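Local coordinates for 182aa long hypothetical protein (Pyrococcus horikoshii, PDB 2GAN) that is of unknown function but, as a member of the GNAT family, probably transfers an acetyl group from acetyl-coenzyme A to a substrate not yet identified, at residues K59-S63 with Q64-E68; T71-D75 with N76-G80; V145-P148 with N149-A152; E19-F22 with R23-R26. One frame throughout, in Å; residues are numbered along the deposited sequence.

Contact 1: K59-S63 with Q64-E68; sequences KFRLS and QEFDE. With SO4 (sulfate ion), chain D.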
loop_
_atom_site.group_PDB
_atom_site.type_symbol
_atom_site.label_atom_id
_atom_site.label_comp_id
_atom_site.label_asym_id
_atom_site.label_seq_id
_atom_site.Cartn_x
_atom_site.Cartn_y
_atom_site.Cartn_z
ATOM N N LYS A 59 19.715 -13.148 -8.986
ATOM C CA LYS A 59 20.730 -13.698 -9.879
ATOM C C LYS A 59 20.055 -14.212 -11.148
ATOM O O LYS A 59 20.487 -13.900 -12.259
ATOM C CB LYS A 59 21.495 -14.836 -9.192
ATOM C CG LYS A 59 22.729 -15.292 -9.954
ATOM C CD LYS A 59 23.558 -16.281 -9.143
ATOM C CE LYS A 59 24.826 -16.677 -9.896
ATOM N NZ LYS A 59 25.678 -17.624 -9.109
ATOM N N PHE A 60 18.989 -14.989 -10.977
ATOM C CA PHE A 60 18.259 -15.526 -12.111
ATOM C C PHE A 60 17.656 -14.457 -13.013
ATOM O O PHE A 60 17.802 -14.517 -14.230
ATOM C CB PHE A 60 17.151 -16.476 -11.642
ATOM C CG PHE A 60 16.109 -16.763 -12.698
ATOM C CD1 PHE A 60 14.889 -16.084 -12.696
ATOM C CD2 PHE A 60 16.360 -17.692 -13.708
ATOM C CE1 PHE A 60 13.935 -16.322 -13.680
ATOM C CE2 PHE A 60 15.416 -17.943 -14.703
ATOM C CZ PHE A 60 14.200 -17.256 -14.689
ATOM N N ARG A 61 16.974 -13.479 -12.424
ATOM C CA ARG A 61 16.337 -12.435 -13.222
ATOM C C ARG A 61 17.329 -11.619 -14.032
ATOM O O ARG A 61 17.079 -11.295 -15.191
ATOM C CB ARG A 61 15.548 -11.492 -12.323
ATOM C CG ARG A 61 14.482 -12.166 -11.508
ATOM C CD ARG A 61 13.734 -11.118 -10.728
ATOM N NE ARG A 61 12.399 -10.878 -11.263
ATOM C CZ ARG A 61 11.638 -9.849 -10.904
ATOM N NH1 ARG A 61 12.091 -8.973 -10.022
ATOM N NH2 ARG A 61 10.425 -9.706 -11.410
ATOM N N LEU A 62 18.444 -11.269 -13.399
ATOM C CA LEU A 62 19.486 -10.486 -14.037
ATOM C C LEU A 62 20.107 -11.268 -15.193
ATOM O O LEU A 62 20.459 -10.687 -16.216
ATOM C CB LEU A 62 20.564 -10.133 -13.007
ATOM C CG LEU A 62 20.716 -8.728 -12.389
ATOM C CD1 LEU A 62 19.495 -7.847 -12.589
ATOM C CD2 LEU A 62 21.046 -8.901 -10.922
ATOM N N SER A 63 20.230 -12.584 -15.036
ATOM C CA SER A 63 20.829 -13.422 -16.082
ATOM C C SER A 63 19.907 -13.832 -17.231
ATOM O O SER A 63 20.288 -13.764 -18.402
ATOM C CB SER A 63 21.409 -14.698 -15.464
ATOM O OG SER A 63 22.459 -14.396 -14.569
ATOM N N GLN A 64 18.697 -14.259 -16.898
ATOM C CA GLN A 64 17.756 -14.729 -17.911
ATOM C C GLN A 64 16.519 -13.864 -18.143
ATOM O O GLN A 64 16.308 -13.357 -19.240
ATOM C CB GLN A 64 17.292 -16.133 -17.547
ATOM C CG GLN A 64 18.421 -17.042 -17.114
ATOM C CD GLN A 64 19.321 -17.438 -18.263
ATOM O OE1 GLN A 64 20.500 -17.734 -18.071
ATOM N NE2 GLN A 64 18.766 -17.458 -19.466
ATOM N N GLU A 65 15.701 -13.708 -17.110
ATOM C CA GLU A 65 14.459 -12.958 -17.217
ATOM C C GLU A 65 14.517 -11.569 -17.852
ATOM O O GLU A 65 13.835 -11.315 -18.838
ATOM C CB GLU A 65 13.788 -12.889 -15.839
ATOM C CG GLU A 65 12.455 -12.149 -15.812
ATOM C CD GLU A 65 11.583 -12.573 -14.642
ATOM O OE1 GLU A 65 10.779 -11.749 -14.156
ATOM O OE2 GLU A 65 11.692 -13.746 -14.218
ATOM N N PHE A 66 15.327 -10.671 -17.307
ATOM C CA PHE A 66 15.414 -9.307 -17.844
ATOM C C PHE A 66 16.024 -9.218 -19.250
ATOM O O PHE A 66 17.107 -9.750 -19.505
ATOM C CB PHE A 66 16.216 -8.425 -16.878
ATOM C CG PHE A 66 15.588 -8.284 -15.511
ATOM C CD1 PHE A 66 16.319 -7.751 -14.453
ATOM C CD2 PHE A 66 14.267 -8.674 -15.282
ATOM C CE1 PHE A 66 15.752 -7.612 -13.186
ATOM C CE2 PHE A 66 13.686 -8.537 -14.016
ATOM C CZ PHE A 66 14.431 -8.004 -12.970
ATOM N N ASP A 67 15.327 -8.554 -20.168
ATOM C CA ASP A 67 15.839 -8.392 -21.531
ATOM C C ASP A 67 16.597 -7.063 -21.621
ATOM O O ASP A 67 17.525 -6.913 -22.422
ATOM C CB ASP A 67 14.693 -8.437 -22.550
ATOM C CG ASP A 67 14.069 -9.828 -22.670
ATOM O OD1 ASP A 67 14.825 -10.820 -22.810
ATOM O OD2 ASP A 67 12.827 -9.932 -22.632
ATOM N N GLU A 68 16.185 -6.106 -20.786
ATOM C CA GLU A 68 16.818 -4.796 -20.699
ATOM C C GLU A 68 16.649 -4.268 -19.282
ATOM O O GLU A 68 15.547 -4.296 -18.729
ATOM C CB GLU A 68 16.192 -3.818 -21.692
ATOM C CG GLU A 68 16.364 -4.232 -23.132
ATOM C CD GLU A 68 15.887 -3.177 -24.120
ATOM O OE1 GLU A 68 15.983 -3.436 -25.334
ATOM O OE2 GLU A 68 15.418 -2.101 -23.700
HETATM S S SO4 D . 8.987 -7.152 -9.336
HETATM O O1 SO4 D . 9.210 -5.969 -8.481
HETATM O O2 SO4 D . 7.657 -7.072 -9.981
HETATM O O3 SO4 D . 9.053 -8.359 -8.491
HETATM O O4 SO4 D . 10.020 -7.209 -10.380
HETATM O O HOH W 1 19.817 -9.750 -18.762
#
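Arg61 sets CG anti to its carbonyl carbon (chi1 -58°), and Phe66 turns its ring on a similar first torsion (chi1 -62°), which brings the start of the arginine chain over one face of that ring. Arg61 CB lies 3.9 Å from the centroid of the Phe66 ring, a CH-pi contact only 18° off the ring normal, and ring atom CZ in turn sits over one face of the guanidinium, toward its rim. Glu65 runs alongside Arg61 in the same direction, and its OE1 takes a long salt bridge from Arg61 NE at 3.4 Å, with an equally weak bond from NH2. Arg61 and Glu65 lie in the last turns of helix 47-65 of the GNAT-family domain, with Phe66 just beyond, where the helix widens: beside the regular turn from Gln64 N to Phe60 O, Phe66 N reaches back five residues to Arg61 O, 2.8 Å away, in the pi-type manner. Beyond this point the chain enters strand 68-74, and one water donates to both Leu62 O and Phe66 O. Arg61 NH1 and NH2 both donate to O4 of a sulfate at the guanidinium edge, each at 2.7 Å. The ion, probably from the crystallisation liquor, is also held by Phe111 N, consistent with an anion-binding spot. Leu62 CD1 meets Phe66 CD1 at 3.7 Å, and on the Glu65 side OE2 comes to the edge of the Phe60 ring, 3.5 Å from CE1.

Contact 2: T71-D75 with N76-G80; sequences TYQKD and NRIIG. With SO4 (sulfate ion), chain E.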
loop_
_atom_site.group_PDB
_atom_site.type_symbol
_atom_site.label_atom_id
_atom_site.label_comp_id
_atom_site.label_asym_id
_atom_site.label_seq_id
_atom_site.Cartn_x
_atom_site.Cartn_y
_atom_site.Cartn_z
ATOM N N THR A 71 18.645 1.910 -15.118
ATOM C CA THR A 71 18.813 2.417 -13.769
ATOM C C THR A 71 18.955 3.910 -13.827
ATOM O O THR A 71 19.354 4.468 -14.848
ATOM C CB THR A 71 20.106 1.903 -13.104
ATOM O OG1 THR A 71 21.234 2.419 -13.821
ATOM C CG2 THR A 71 20.154 0.389 -13.092
ATOM N N TYR A 72 18.621 4.563 -12.728
ATOM C CA TYR A 72 18.805 5.994 -12.663
ATOM C C TYR A 72 20.021 6.092 -11.768
ATOM O O TYR A 72 20.037 5.550 -10.662
ATOM C CB TYR A 72 17.602 6.697 -12.035
ATOM C CG TYR A 72 17.674 8.208 -12.164
ATOM C CD1 TYR A 72 18.374 8.977 -11.236
ATOM C CD2 TYR A 72 17.064 8.866 -13.237
ATOM C CE1 TYR A 72 18.464 10.363 -11.366
ATOM C CE2 TYR A 72 17.149 10.249 -13.384
ATOM C CZ TYR A 72 17.850 10.992 -12.445
ATOM O OH TYR A 72 17.941 12.358 -12.592
ATOM N N GLN A 73 21.065 6.735 -12.268
ATOM C CA GLN A 73 22.279 6.876 -11.493
ATOM C C GLN A 73 22.613 8.334 -11.249
ATOM O O GLN A 73 22.323 9.210 -12.071
ATOM C CB GLN A 73 23.454 6.196 -12.205
ATOM C CG GLN A 73 23.272 4.695 -12.428
ATOM C CD GLN A 73 24.525 4.012 -12.966
ATOM O OE1 GLN A 73 24.478 2.855 -13.406
ATOM N NE2 GLN A 73 25.654 4.721 -12.929
ATOM N N LYS A 74 23.212 8.578 -10.093
ATOM C CA LYS A 74 23.644 9.905 -9.704
ATOM C C LYS A 74 25.103 9.712 -9.333
ATOM O O LYS A 74 25.414 8.999 -8.378
ATOM C CB LYS A 74 22.870 10.397 -8.484
ATOM C CG LYS A 74 23.078 11.876 -8.180
ATOM C CD LYS A 74 22.297 12.293 -6.939
ATOM C CE LYS A 74 22.003 13.793 -6.919
ATOM N NZ LYS A 74 23.229 14.633 -7.038
ATOM N N ASP A 75 25.997 10.317 -10.103
ATOM C CA ASP A 75 27.415 10.190 -9.820
ATOM C C ASP A 75 27.818 8.716 -9.709
ATOM O O ASP A 75 28.439 8.313 -8.730
ATOM C CB ASP A 75 27.744 10.942 -8.522
ATOM C CG ASP A 75 27.535 12.449 -8.654
ATOM O OD1 ASP A 75 27.399 13.131 -7.618
ATOM O OD2 ASP A 75 27.519 12.953 -9.796
ATOM N N ASN A 76 27.445 7.924 -10.716
ATOM C CA ASN A 76 27.781 6.492 -10.787
ATOM C C ASN A 76 27.191 5.641 -9.667
ATOM O O ASN A 76 27.760 4.611 -9.299
ATOM C CB ASN A 76 29.299 6.308 -10.786
ATOM C CG ASN A 76 29.976 7.044 -11.919
ATOM O OD1 ASN A 76 31.182 7.248 -11.907
ATOM N ND2 ASN A 76 29.200 7.437 -12.910
ATOM N N ARG A 77 26.052 6.065 -9.136
ATOM C CA ARG A 77 25.400 5.331 -8.061
ATOM C C ARG A 77 23.947 5.048 -8.447
ATOM O O ARG A 77 23.200 5.964 -8.792
ATOM C CB ARG A 77 25.444 6.152 -6.770
ATOM C CG ARG A 77 25.744 5.342 -5.527
ATOM C CD ARG A 77 27.240 5.298 -5.217
ATOM N NE ARG A 77 28.049 4.845 -6.345
ATOM C CZ ARG A 77 29.378 4.757 -6.327
ATOM N NH1 ARG A 77 30.056 5.086 -5.231
ATOM N NH2 ARG A 77 30.035 4.351 -7.407
ATOM N N ILE A 78 23.553 3.778 -8.377
ATOM C CA ILE A 78 22.201 3.372 -8.723
ATOM C C ILE A 78 21.196 3.763 -7.649
ATOM O O ILE A 78 21.236 3.229 -6.540
ATOM C CB ILE A 78 22.124 1.836 -8.929
ATOM C CG1 ILE A 78 23.056 1.416 -10.061
ATOM C CG2 ILE A 78 20.691 1.417 -9.233
ATOM C CD1 ILE A 78 23.111 -0.087 -10.290
ATOM N N ILE A 79 20.304 4.700 -7.966
ATOM C CA ILE A 79 19.283 5.113 -7.000
ATOM C C ILE A 79 17.873 4.870 -7.550
ATOM O O ILE A 79 16.892 5.393 -7.019
ATOM C CB ILE A 79 19.407 6.613 -6.599
ATOM C CG1 ILE A 79 19.289 7.511 -7.833
ATOM C CG2 ILE A 79 20.735 6.865 -5.897
ATOM C CD1 ILE A 79 19.408 8.991 -7.501
ATOM N N GLY A 80 17.785 4.075 -8.616
ATOM C CA GLY A 80 16.501 3.754 -9.218
ATOM C C GLY A 80 16.674 2.660 -10.253
ATOM O O GLY A 80 17.703 2.600 -10.915
HETATM S S SO4 E . 24.152 18.062 -6.463
HETATM O O1 SO4 E . 23.069 18.269 -5.483
HETATM O O2 SO4 E . 23.581 17.964 -7.818
HETATM O O3 SO4 E . 24.874 16.821 -6.137
HETATM O O4 SO4 E . 25.089 19.201 -6.404
#
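The tight turn of the beta hairpin formed by strands 68-74 and 78-85 brings Gln73 against Ile78, its partner in a non-hydrogen-bonded antiparallel pair. Asp75 and Asn76, both with positive phi, are the two central residues of a type I' turn; its closing bond, Arg77 N to Lys74 O, is weak, and Lys74 N donates to Arg77 O at 2.9 Å. Further along, Ile79 N donates to Tyr72 O, and Ile79 and Gly80 both face Tyr72 in a classic beta bulge. Gln73 keeps CG anti to its carbonyl carbon (chi1 -61°) and then runs extended, which lays its CG and amide obliquely over Ile78 CG1, OE1 being 3.9 Å from that carbon, and carries NE2 to 3.5 Å from Asn76 CA. With an alanine here, Ile78 CG1 would probably lose the chain lying across it, and the turn at Asn76 the amide against its CA. Thr71 CB meets Ile78 CG2 at 3.9 Å on this same face, which turns toward Leu20 of helix 14-27. On the other face Tyr72 and Ile79 lie side by side, Ile79 CG1 at the edge of the ring 3.8 Å from CD1, and Ile123 of helix 123-137 touches both. Lys74 NZ makes a weak bond to sulfate O3. At the exposed tip Arg77 grips the turn side-on: NE and NH2 both donate to Asn76 O, each at 3.0 Å, from one face of its carbonyl plane.

Contact 3: V145-P148 with N149-A152; sequences VTFP and NLEA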
loop_
_atom_site.group_PDB
_atom_site.type_symbol
_atom_site.label_atom_id
_atom_site.label_comp_id
_atom_site.label_asym_id
_atom_site.label_seq_id
_atom_site.Cartn_x
_atom_site.Cartn_y
_atom_site.Cartn_z
ATOM N N VAL A 145 2.473 -6.164 -12.930
ATOM C CA VAL A 145 1.758 -6.999 -11.978
ATOM C C VAL A 145 1.866 -6.318 -10.624
ATOM O O VAL A 145 2.865 -5.663 -10.337
ATOM C CB VAL A 145 2.358 -8.433 -11.883
ATOM C CG1 VAL A 145 3.764 -8.392 -11.285
ATOM C CG2 VAL A 145 1.448 -9.315 -11.037
ATOM N N THR A 146 0.825 -6.447 -9.810
ATOM C CA THR A 146 0.827 -5.847 -8.488
ATOM C C THR A 146 0.173 -6.816 -7.527
ATOM O O THR A 146 -0.644 -7.639 -7.920
ATOM C CB THR A 146 0.053 -4.517 -8.459
ATOM O OG1 THR A 146 -1.334 -4.784 -8.673
ATOM C CG2 THR A 146 0.560 -3.589 -9.539
ATOM N N PHE A 147 0.521 -6.685 -6.261
ATOM C CA PHE A 147 0.010 -7.565 -5.231
ATOM C C PHE A 147 -0.822 -6.796 -4.214
ATOM O O PHE A 147 -0.286 -6.174 -3.304
ATOM C CB PHE A 147 1.202 -8.229 -4.572
ATOM C CG PHE A 147 2.196 -8.765 -5.561
ATOM C CD1 PHE A 147 1.878 -9.864 -6.354
ATOM C CD2 PHE A 147 3.440 -8.161 -5.717
ATOM C CE1 PHE A 147 2.780 -10.357 -7.286
ATOM C CE2 PHE A 147 4.352 -8.644 -6.647
ATOM C CZ PHE A 147 4.024 -9.747 -7.435
ATOM N N PRO A 148 -2.154 -6.854 -4.345
ATOM C CA PRO A 148 -3.040 -6.138 -3.420
ATOM C C PRO A 148 -2.893 -6.459 -1.932
ATOM O O PRO A 148 -3.152 -5.601 -1.092
ATOM C CB PRO A 148 -4.441 -6.447 -3.969
ATOM C CG PRO A 148 -4.271 -7.778 -4.613
ATOM C CD PRO A 148 -2.930 -7.673 -5.295
ATOM N N ASN A 149 -2.459 -7.668 -1.591
ATOM C CA ASN A 149 -2.316 -8.006 -0.180
ATOM C C ASN A 149 -1.208 -7.174 0.474
ATOM O O ASN A 149 -0.965 -7.285 1.674
ATOM C CB ASN A 149 -2.017 -9.503 0.004
ATOM C CG ASN A 149 -0.544 -9.828 -0.152
ATOM O OD1 ASN A 149 -0.027 -9.924 -1.264
ATOM N ND2 ASN A 149 0.145 -9.986 0.972
ATOM N N LEU A 150 -0.536 -6.342 -0.317
ATOM C CA LEU A 150 0.525 -5.505 0.209
ATOM C C LEU A 150 0.028 -4.103 0.553
ATOM O O LEU A 150 0.805 -3.243 0.979
ATOM C CB LEU A 150 1.684 -5.439 -0.784
ATOM C CG LEU A 150 2.293 -6.830 -1.027
ATOM C CD1 LEU A 150 3.469 -6.712 -1.988
ATOM C CD2 LEU A 150 2.764 -7.433 0.308
ATOM N N GLU A 151 -1.267 -3.874 0.362
ATOM C CA GLU A 151 -1.858 -2.578 0.689
ATOM C C GLU A 151 -1.512 -2.322 2.148
ATOM O O GLU A 151 -1.624 -3.219 2.983
ATOM C CB GLU A 151 -3.374 -2.621 0.495
ATOM C CG GLU A 151 -4.101 -1.298 0.746
ATOM C CD GLU A 151 -4.427 -1.066 2.217
ATOM O OE1 GLU A 151 -4.734 -2.044 2.936
ATOM O OE2 GLU A 151 -4.398 0.101 2.655
ATOM N N ALA A 152 -1.089 -1.099 2.447
ATOM C CA ALA A 152 -0.668 -0.711 3.792
ATOM C C ALA A 152 -1.506 -1.187 4.980
ATOM O O ALA A 152 -0.978 -1.822 5.895
ATOM C CB ALA A 152 -0.504 0.798 3.857
#
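Phe147 and Leu150 lie side by side and point the same way, Leu150 CD1 resting 3.8 Å from Phe147 CB and obliquely against the ring at CD2, 4.0 Å off. They flank the short 3-10 turn, Phe147 just before it and Leu150 at its end, that links strand 141-146, the last strand of the main sheet within the chain, to helix 152-158, a beta-to-alpha connection of the GNAT-family domain. Leu150 has CG anti to its carbonyl carbon (chi1 -62°), which turns the branch back along the turn to Phe147. A glycine in its place would probably leave Phe147 CB and the near side of its ring without their apolar neighbour. Asn149 OD1 also swings back to Phe147, 3.9 Å from CB. The backbone closes the turn, with Glu151 N donating to Pro148 O at 2.9 Å from above the carbonyl plane, the donor 51° out of it. Pro148, with no N-H of its own, sits at the start of this turn. Farther out, Phe147 rests on Ala34 and Trp95 and Leu150 on Tyr32, while the second subunit comes close: Thr146 pairs there with an antiparallel strand, so the sheet continues across the dimer. Glu151 stands at the N-cap of helix 152-158, its chain bent at chi2 (-84°), which brings OE1 to the N-H of Ser154 and OE2 to that of Tyr153, OE2 also bonding Tyr32 OH of the second subunit.

Contact 4: E19-F22 with R23-R26; sequences ELMF and RIYR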
loop_
_atom_site.group_PDB
_atom_site.type_symbol
_atom_site.label_atom_id
_atom_site.label_comp_id
_atom_site.label_asym_id
_atom_site.label_seq_id
_atom_site.Cartn_x
_atom_site.Cartn_y
_atom_site.Cartn_z
ATOM N N GLU A 19 21.834 -4.719 -2.280
ATOM C CA GLU A 19 21.834 -3.796 -1.146
ATOM C C GLU A 19 20.737 -2.735 -1.279
ATOM O O GLU A 19 20.155 -2.296 -0.282
ATOM C CB GLU A 19 23.225 -3.149 -1.013
ATOM C CG GLU A 19 23.406 -2.211 0.187
ATOM C CD GLU A 19 24.871 -2.041 0.581
ATOM O OE1 GLU A 19 25.748 -2.169 -0.302
ATOM O OE2 GLU A 19 25.146 -1.769 1.773
ATOM N N LEU A 20 20.457 -2.319 -2.510
ATOM C CA LEU A 20 19.398 -1.339 -2.737
ATOM C C LEU A 20 18.061 -2.009 -2.379
ATOM O O LEU A 20 17.217 -1.419 -1.696
ATOM C CB LEU A 20 19.390 -0.883 -4.206
ATOM C CG LEU A 20 18.161 -0.104 -4.710
ATOM C CD1 LEU A 20 17.877 1.076 -3.794
ATOM C CD2 LEU A 20 18.395 0.380 -6.139
HETATM N N MSE A 21 17.878 -3.252 -2.813
HETATM C CA MSE A 21 16.639 -3.956 -2.520
HETATM C C MSE A 21 16.452 -4.215 -1.027
HETATM O O MSE A 21 15.320 -4.262 -0.537
HETATM C CB MSE A 21 16.568 -5.272 -3.311
HETATM C CG MSE A 21 16.497 -5.062 -4.824
HETATM SE SE MSE A 21 14.998 -3.915 -5.341
HETATM C CE MSE A 21 13.749 -5.290 -5.830
ATOM N N PHE A 22 17.552 -4.383 -0.301
ATOM C CA PHE A 22 17.460 -4.615 1.141
ATOM C C PHE A 22 17.029 -3.340 1.857
ATOM O O PHE A 22 16.191 -3.373 2.761
ATOM C CB PHE A 22 18.802 -5.069 1.709
ATOM C CG PHE A 22 18.837 -5.108 3.209
ATOM C CD1 PHE A 22 17.967 -5.935 3.918
ATOM C CD2 PHE A 22 19.721 -4.303 3.915
ATOM C CE1 PHE A 22 17.974 -5.957 5.310
ATOM C CE2 PHE A 22 19.738 -4.315 5.309
ATOM C CZ PHE A 22 18.863 -5.143 6.009
ATOM N N ARG A 23 17.603 -2.215 1.454
ATOM C CA ARG A 23 17.249 -0.951 2.080
ATOM C C ARG A 23 15.762 -0.690 1.865
ATOM O O ARG A 23 15.083 -0.144 2.729
ATOM C CB ARG A 23 18.138 0.175 1.520
ATOM C CG ARG A 23 19.597 0.070 2.002
ATOM C CD ARG A 23 20.529 1.117 1.390
ATOM N NE ARG A 23 20.041 2.474 1.618
ATOM C CZ ARG A 23 19.549 3.265 0.668
ATOM N NH1 ARG A 23 19.487 2.850 -0.587
ATOM N NH2 ARG A 23 19.086 4.467 0.982
ATOM N N ILE A 24 15.245 -1.119 0.722
ATOM C CA ILE A 24 13.826 -0.948 0.433
ATOM C C ILE A 24 13.009 -1.906 1.301
ATOM O O ILE A 24 11.952 -1.547 1.816
ATOM C CB ILE A 24 13.544 -1.215 -1.048
ATOM C CG1 ILE A 24 14.189 -0.100 -1.877
ATOM C CG2 ILE A 24 12.042 -1.295 -1.303
ATOM C CD1 ILE A 24 14.322 -0.420 -3.339
ATOM N N TYR A 25 13.514 -3.127 1.455
ATOM C CA TYR A 25 12.855 -4.143 2.269
ATOM C C TYR A 25 12.751 -3.647 3.705
ATOM O O TYR A 25 11.761 -3.897 4.386
ATOM C CB TYR A 25 13.662 -5.445 2.234
ATOM C CG TYR A 25 13.006 -6.635 2.905
ATOM C CD1 TYR A 25 13.494 -7.141 4.114
ATOM C CD2 TYR A 25 11.936 -7.297 2.296
ATOM C CE1 TYR A 25 12.939 -8.286 4.691
ATOM C CE2 TYR A 25 11.375 -8.440 2.861
ATOM C CZ TYR A 25 11.884 -8.934 4.057
ATOM O OH TYR A 25 11.367 -10.103 4.579
ATOM N N ARG A 26 13.776 -2.945 4.166
ATOM C CA ARG A 26 13.783 -2.422 5.526
ATOM C C ARG A 26 12.901 -1.174 5.623
ATOM O O ARG A 26 12.066 -1.063 6.519
ATOM C CB ARG A 26 15.219 -2.092 5.940
ATOM C CG ARG A 26 15.411 -1.649 7.391
ATOM C CD ARG A 26 16.891 -1.401 7.655
ATOM N NE ARG A 26 17.429 -0.336 6.800
ATOM C CZ ARG A 26 18.726 -0.099 6.608
ATOM N NH1 ARG A 26 19.639 -0.855 7.205
ATOM N NH2 ARG A 26 19.115 0.897 5.823
#
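Four successive i to i+4 backbone bonds, from Arg23 N to Glu19 O through Arg26 N to Phe22 O, the last at 2.8 Å, hold Glu19-Arg26 as regular alpha-helix. On the inner side Ile24 sends CG1 and CD1 back along the helix over Leu20 O, where CD1 meets two side chains one turn earlier: Leu20 CD1 at 3.9 Å and the selenium of Met21, a selenomethionine in this crystal, at 4.1 Å. Leu20 reaches that point with CG anti to the backbone N (chi1 166°), crossing Ile24 at a slant, and its CD1 also lies 4.0 Å from Arg23 NH1. These three apolar residues form the buried stripe by which helix 14-27 packs on the central sheet of the GNAT-family domain: Leu20 rests on Ile78 and Thr81, Ile24 on Val113 and Met21 on Phe111, Met21 also touching Phe50 and Tyr54 of helix 47-65. Arg23 also leans back toward the start of the helix, its CG 3.3 Å from Glu19 O; the chain bends at chi3 (55°) and its guanidinium finds its mate in Asp115, by a salt bridge from NH1. Tyr25 places CB against the carbonyls of Met21 and Phe22 while its hydroxyl bonds to Pro42 O and its ring meets that of Phe50. Phe22 and Arg26 meet one turn apart, NH1 of the arginine 3.9 Å from ring atom CE2 and the planes 62° apart, an oblique approach.

Overall arrangement
All four contacts lie within single stretches of chain. Contact 4 is the most buried, an apolar face of helix 14-27 set against the sheet, and it touches contact 2 through Leu20 CD2 and Ile78 CG2, 4.0 Å apart. Contact 2 has a more exposed hairpin tip, where backbone bonds and an arginine clamp do the work. Contact 1, where helix 47-65 leads into the strand that contact 2 ends, mixes a long salt bridge with ring packing and holds a sulfate by two arginine N-H groups, where contact 2 has a weak lysine bond to another. Contact 3 is the one at the subunit interface, relying on a 3-10 turn and a helix cap.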